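Local coordinates for protein nucleoporin nup120 (Schizosaccharomyces pombe, PDB 4GQ2) that serves as a structural component of the nuclear pore complex and can help provide docking sites for transport factors that associate with it transiently, at residues 651-654 with 655-659; 698-701 with 702-705. All blocks are in the same frame, centred on the assembly; numbering follows the deposited sequence.

Contact 1. Residues 651-654 with 655-659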
ATOM      1  N   ASP A 651      11.359 -29.609  -6.626  1.00 56.77           N
ATOM      2  CA  ASP A 651      10.111 -29.940  -5.948  1.00 53.41           C
ATOM      3  C   ASP A 651      10.317 -29.946  -4.434  1.00 54.71           C
ATOM      4  O   ASP A 651       9.544 -29.329  -3.703  1.00 66.18           O
ATOM      5  CB  ASP A 651       9.582 -31.296  -6.431  1.00 65.60           C
ATOM      6  CG  ASP A 651       8.072 -31.398  -6.361  1.00 61.27           C
ATOM      7  OD1 ASP A 651       7.510 -31.265  -5.255  1.00 63.67           O
ATOM      8  OD2 ASP A 651       7.447 -31.630  -7.415  1.00 71.65           O
ATOM      9  N   SER A 652      11.373 -30.619  -3.977  1.00 54.66           N
ATOM     10  CA  SER A 652      11.709 -30.692  -2.551  1.00 54.18           C
ATOM     11  C   SER A 652      12.142 -29.347  -1.977  1.00 54.18           C
ATOM     12  O   SER A 652      11.723 -28.974  -0.875  1.00 49.88           O
ATOM     13  CB  SER A 652      12.804 -31.735  -2.299  1.00 48.44           C
ATOM     14  OG  SER A 652      12.343 -33.034  -2.620  1.00 64.25           O
ATOM     15  N   LEU A 653      12.992 -28.631  -2.715  1.00 46.07           N
ATOM     16  CA  LEU A 653      13.415 -27.297  -2.293  1.00 48.14           C
ATOM     17  C   LEU A 653      12.227 -26.329  -2.209  1.00 55.92           C
ATOM     18  O   LEU A 653      12.096 -25.602  -1.222  1.00 49.60           O
ATOM     19  CB  LEU A 653      14.520 -26.747  -3.198  1.00 51.21           C
ATOM     20  CG  LEU A 653      15.181 -25.436  -2.746  1.00 55.27           C
ATOM     21  CD1 LEU A 653      15.582 -25.468  -1.280  1.00 55.74           C
ATOM     22  CD2 LEU A 653      16.383 -25.108  -3.609  1.00 54.37           C
ATOM     23  N   ILE A 654      11.354 -26.350  -3.220  1.00 55.90           N
ATOM     24  CA  ILE A 654      10.119 -25.558  -3.201  1.00 50.78           C
ATOM     25  C   ILE A 654       9.254 -25.933  -2.000  1.00 52.05           C
ATOM     26  O   ILE A 654       8.600 -25.073  -1.411  1.00 55.86           O
ATOM     27  CB  ILE A 654       9.329 -25.669  -4.528  1.00 47.54           C
ATOM     28  CG1 ILE A 654      10.013 -24.838  -5.610  1.00 42.39           C
ATOM     29  CG2 ILE A 654       7.886 -25.194  -4.371  1.00 43.72           C
ATOM     30  CD1 ILE A 654       9.739 -25.320  -7.017  1.00 60.63           C
ATOM     31  N   GLN A 655       9.264 -27.209  -1.629  1.00 55.30           N
ATOM     32  CA  GLN A 655       8.551 -27.645  -0.434  1.00 59.35           C
ATOM     33  C   GLN A 655       9.178 -27.047   0.825  1.00 57.00           C
ATOM     34  O   GLN A 655       8.461 -26.592   1.708  1.00 66.08           O
ATOM     35  CB  GLN A 655       8.475 -29.173  -0.348  1.00 70.86           C
ATOM     36  CG  GLN A 655       7.441 -29.815  -1.267  1.00 83.28           C
ATOM     37  CD  GLN A 655       6.004 -29.479  -0.892  1.00102.36           C
ATOM     38  OE1 GLN A 655       5.255 -28.920  -1.699  1.00 93.92           O
ATOM     39  NE2 GLN A 655       5.612 -29.821   0.335  1.00102.97           N
ATOM     40  N   ARG A 656      10.508 -27.025   0.890  1.00 54.66           N
ATOM     41  CA  ARG A 656      11.215 -26.431   2.032  1.00 65.09           C
ATOM     42  C   ARG A 656      10.902 -24.948   2.205  1.00 67.22           C
ATOM     43  O   ARG A 656      10.667 -24.488   3.322  1.00 73.47           O
ATOM     44  CB  ARG A 656      12.735 -26.599   1.901  1.00 70.96           C
ATOM     45  CG  ARG A 656      13.286 -27.907   2.432  1.00 77.63           C
ATOM     46  CD  ARG A 656      14.488 -27.686   3.341  1.00 82.28           C
ATOM     47  NE  ARG A 656      15.652 -27.150   2.637  1.00 89.23           N
ATOM     48  CZ  ARG A 656      16.660 -26.508   3.227  1.00 97.67           C
ATOM     49  NH1 ARG A 656      16.656 -26.305   4.540  1.00 96.17           N
ATOM     50  NH2 ARG A 656      17.674 -26.059   2.500  1.00 83.79           N
ATOM     51  N   LEU A 657      10.910 -24.212   1.094  1.00 62.80           N
ATOM     52  CA  LEU A 657      10.779 -22.755   1.116  1.00 61.02           C
ATOM     53  C   LEU A 657       9.415 -22.308   1.618  1.00 60.14           C
ATOM     54  O   LEU A 657       9.311 -21.323   2.349  1.00 54.61           O
ATOM     55  CB  LEU A 657      11.070 -22.161  -0.268  1.00 54.07           C
ATOM     56  CG  LEU A 657      12.507 -22.298  -0.784  1.00 53.44           C
ATOM     57  CD1 LEU A 657      12.596 -22.027  -2.279  1.00 50.00           C
ATOM     58  CD2 LEU A 657      13.470 -21.402  -0.018  1.00 61.78           C
ATOM     59  N   ARG A 658       8.379 -23.056   1.250  1.00 57.21           N
ATOM     60  CA  ARG A 658       7.005 -22.728   1.632  1.00 56.40           C
ATOM     61  C   ARG A 658       6.564 -23.416   2.921  1.00 60.17           C
ATOM     62  O   ARG A 658       5.434 -23.216   3.379  1.00 72.63           O
ATOM     63  CB  ARG A 658       6.036 -23.071   0.495  1.00 51.88           C
ATOM     64  CG  ARG A 658       5.959 -24.550   0.152  1.00 56.54           C
ATOM     65  CD  ARG A 658       5.257 -24.771  -1.175  1.00 55.63           C
ATOM     66  NE  ARG A 658       3.859 -24.376  -1.097  1.00 62.92           N
ATOM     67  CZ  ARG A 658       3.038 -24.297  -2.136  1.00 69.01           C
ATOM     68  NH1 ARG A 658       3.472 -24.597  -3.359  1.00 81.69           N
ATOM     69  NH2 ARG A 658       1.778 -23.914  -1.949  1.00 50.92           N
ATOM     70  N   SER A 659       7.451 -24.227   3.496  1.00 58.67           N
ATOM     71  CA  SER A 659       7.153 -24.962   4.727  1.00 60.62           C
ATOM     72  C   SER A 659       7.222 -24.049   5.934  1.00 52.98           C
ATOM     73  O   SER A 659       8.256 -23.437   6.190  1.00 59.37           O
ATOM     74  CB  SER A 659       8.134 -26.118   4.914  1.00 70.95           C
ATOM     75  OG  SER A 659       7.862 -27.167   4.005  1.00 73.52           O
TER

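Contact 2. Residues 698-701 with 702-705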
ATOM      1  N   PHE A 698       9.816 -19.001 -14.698  1.00 32.17           N
ATOM      2  CA  PHE A 698      10.640 -18.695 -15.880  1.00 37.06           C
ATOM      3  C   PHE A 698      11.391 -19.947 -16.333  1.00 45.34           C
ATOM      4  O   PHE A 698      11.487 -20.241 -17.530  1.00 40.83           O
ATOM      5  CB  PHE A 698      11.671 -17.595 -15.600  1.00 33.93           C
ATOM      6  CG  PHE A 698      11.087 -16.259 -15.235  1.00 36.08           C
ATOM      7  CD1 PHE A 698       9.726 -16.002 -15.337  1.00 35.40           C
ATOM      8  CD2 PHE A 698      11.931 -15.227 -14.817  1.00 34.34           C
ATOM      9  CE1 PHE A 698       9.212 -14.760 -14.985  1.00 37.44           C
ATOM     10  CE2 PHE A 698      11.425 -13.983 -14.480  1.00 34.23           C
ATOM     11  CZ  PHE A 698      10.062 -13.751 -14.560  1.00 34.59           C
ATOM     12  N   LEU A 699      11.925 -20.674 -15.354  1.00 48.61           N
ATOM     13  CA  LEU A 699      12.707 -21.876 -15.603  1.00 49.15           C
ATOM     14  C   LEU A 699      11.863 -22.972 -16.258  1.00 42.39           C
ATOM     15  O   LEU A 699      12.243 -23.515 -17.300  1.00 40.99           O
ATOM     16  CB  LEU A 699      13.321 -22.367 -14.293  1.00 54.18           C
ATOM     17  CG  LEU A 699      14.640 -23.136 -14.330  1.00 56.14           C
ATOM     18  CD1 LEU A 699      15.725 -22.351 -15.048  1.00 50.62           C
ATOM     19  CD2 LEU A 699      15.055 -23.452 -12.905  1.00 46.06           C
ATOM     20  N   LEU A 700      10.710 -23.265 -15.663  1.00 36.81           N
ATOM     21  CA  LEU A 700       9.761 -24.239 -16.209  1.00 39.43           C
ATOM     22  C   LEU A 700       9.311 -23.882 -17.625  1.00 45.13           C
ATOM     23  O   LEU A 700       9.245 -24.745 -18.501  1.00 57.10           O
ATOM     24  CB  LEU A 700       8.558 -24.397 -15.270  1.00 39.89           C
ATOM     25  CG  LEU A 700       8.561 -25.559 -14.268  1.00 50.50           C
ATOM     26  CD1 LEU A 700       9.941 -26.166 -14.023  1.00 44.45           C
ATOM     27  CD2 LEU A 700       7.901 -25.158 -12.955  1.00 49.98           C
ATOM     28  N   SER A 701       9.032 -22.600 -17.845  1.00 43.38           N
ATOM     29  CA  SER A 701       8.666 -22.087 -19.160  1.00 42.87           C
ATOM     30  C   SER A 701       9.769 -22.251 -20.209  1.00 44.12           C
ATOM     31  O   SER A 701       9.482 -22.495 -21.382  1.00 48.78           O
ATOM     32  CB  SER A 701       8.268 -20.612 -19.047  1.00 45.89           C
ATOM     33  OG  SER A 701       8.221 -20.001 -20.322  1.00 41.34           O
ATOM     34  N   LEU A 702      11.021 -22.083 -19.795  1.00 45.83           N
ATOM     35  CA  LEU A 702      12.163 -22.271 -20.693  1.00 44.65           C
ATOM     36  C   LEU A 702      12.279 -23.741 -21.112  1.00 45.51           C
ATOM     37  O   LEU A 702      12.359 -24.052 -22.298  1.00 46.08           O
ATOM     38  CB  LEU A 702      13.459 -21.806 -20.014  1.00 39.59           C
ATOM     39  CG  LEU A 702      14.719 -21.665 -20.880  1.00 43.00           C
ATOM     40  CD1 LEU A 702      15.620 -20.585 -20.316  1.00 38.05           C
ATOM     41  CD2 LEU A 702      15.490 -22.973 -21.016  1.00 43.37           C
ATOM     42  N   ILE A 703      12.281 -24.619 -20.112  1.00 42.90           N
ATOM     43  CA  ILE A 703      12.444 -26.056 -20.265  1.00 39.49           C
ATOM     44  C   ILE A 703      11.423 -26.665 -21.226  1.00 47.99           C
ATOM     45  O   ILE A 703      11.794 -27.402 -22.136  1.00 49.09           O
ATOM     46  CB  ILE A 703      12.331 -26.747 -18.882  1.00 43.29           C
ATOM     47  CG1 ILE A 703      13.542 -26.412 -18.011  1.00 36.13           C
ATOM     48  CG2 ILE A 703      12.160 -28.257 -19.019  1.00 49.30           C
ATOM     49  CD1 ILE A 703      13.338 -26.741 -16.544  1.00 45.57           C
ATOM     50  N   THR A 704      10.146 -26.341 -21.031  1.00 46.43           N
ATOM     51  CA  THR A 704       9.064 -26.966 -21.794  1.00 39.07           C
ATOM     52  C   THR A 704       8.936 -26.397 -23.208  1.00 41.22           C
ATOM     53  O   THR A 704       8.065 -26.810 -23.968  1.00 44.08           O
ATOM     54  CB  THR A 704       7.701 -26.887 -21.066  1.00 41.84           C
ATOM     55  OG1 THR A 704       7.311 -25.511 -20.900  1.00 42.05           O
ATOM     56  CG2 THR A 704       7.774 -27.582 -19.698  1.00 34.65           C
ATOM     57  N   SER A 705       9.805 -25.454 -23.554  1.00 48.45           N
ATOM     58  CA  SER A 705       9.838 -24.893 -24.903  1.00 49.47           C
ATOM     59  C   SER A 705      11.076 -25.366 -25.667  1.00 51.91           C
ATOM     60  O   SER A 705      11.281 -24.993 -26.823  1.00 47.29           O
ATOM     61  CB  SER A 705       9.820 -23.366 -24.840  1.00 52.75           C
ATOM     62  OG  SER A 705       8.752 -22.908 -24.030  1.00 60.13           O
TER

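Contact 1. Residues 651-654 with 655-659
The amide N of Arg656 donates to Ser652 O at 2.9 Å. One residue further on, Leu657 N reaches Leu653 O, and one residue earlier Gln655 N reaches Asp651 O, each at 3.0 Å. The next step is slacker: Arg658 N makes a weak bond of 3.3 Å to Ile654 O. These i to i+4 bonds belong to the latter part of helix 646-658 in the helical domain of Nup120, and they bring side chains four residues apart alongside one another. On the buried flank Leu653 CG approaches Leu657 CD1 at 4.3 Å, and both leucines press on Phe552 of helix 548-553; Leu653 also meets Tyr575 and Leu578 of helix 571-585. CD1 of Leu653 comes obliquely toward the Arg656 guanidinium, whose NH2 has a weak hydrogen bond to Tyr575 OH.

A second buried pair is formed by Ile654 and Arg658, whose side chains cross at a slant, Ile654 CG2 lying 4.2 Å from Arg658 CD. Here Arg658 CG sits between its own backbone N and carbonyl carbon (chi1 64°), which lays the start of the chain over Ile654 O, with CG only 3.1 Å from that oxygen. From there the arginine runs away from the turn to form a salt bridge with Asp728, and its NH2 donates to Phe803 O, so the charged end is held by partners later in the chain. On the more open side Gln655 folds back, its CG 3.3 Å from Asp651 O and opposite its own carbonyl carbon across the CA–CB bond (chi1 -77°).

Contact 2. Residues 698-701 with 702-705
Leu702 N donates to Phe698 O at 3.0 Å, and the leucine CB rests near the carbonyl oxygens of Phe698 and Leu699. Its side chain turns to Leu636 of helix 630-641. Next comes Ile703, whose N bonds to Leu699 O. Its CG1 lies beside its own backbone N (chi1 -70°), which carries the CD1 methyl back over the preceding turn, 4.4 Å from Leu699 CG and 4.3 Å from Leu700 CD1. The isoleucine thus joins two neighbouring leucines in an apolar group that continues outward: Ile703 meets Leu640 and Phe715, and Leu699 packs on Ile577, Leu584 and Leu636.

At Thr704 the side chains become polar. Its amide N closes the last backbone bond of this series, 3.1 Å to Leu700 O, while CG2 touches the same oxygen at 3.4 Å. Ser705 departs from the pattern. Its N turns to Leu702 O, three residues back, as helix 672-703 gives way to a turn, and its OG donates to Ser701 O at 2.8 Å, approaching the oxygen head-on, on the extension of the C=O bond (C=O...O angle 177°). Ser701 for its part sends its own hydroxyl out to Leu616 O and packs on Phe619, Tyr620 and Ile624 of helix 612-624. The Ser705 hydroxyl therefore takes the place of the i+4 amide, which has turned to Leu702 O, and supplies Ser701 O with a donor at the end of the helix.

In the fold
Both contacts belong to the helical domain of Nup120 and follow one another along the chain, contact 1 in the latter part of helix 646-658 and contact 2 at the C-terminal end of the long helix 672-703. Their centres lie 19 Å apart; the nearest atoms stay about 6 Å from each other, so the two do not touch. What they share is helix 571-585, packed by Leu653 of contact 1 and by Phe698 and Leu699 of contact 2. Two different helices thus pack on a common neighbour through these turns, in a helical domain that is part of a structural constituent of the nuclear pore.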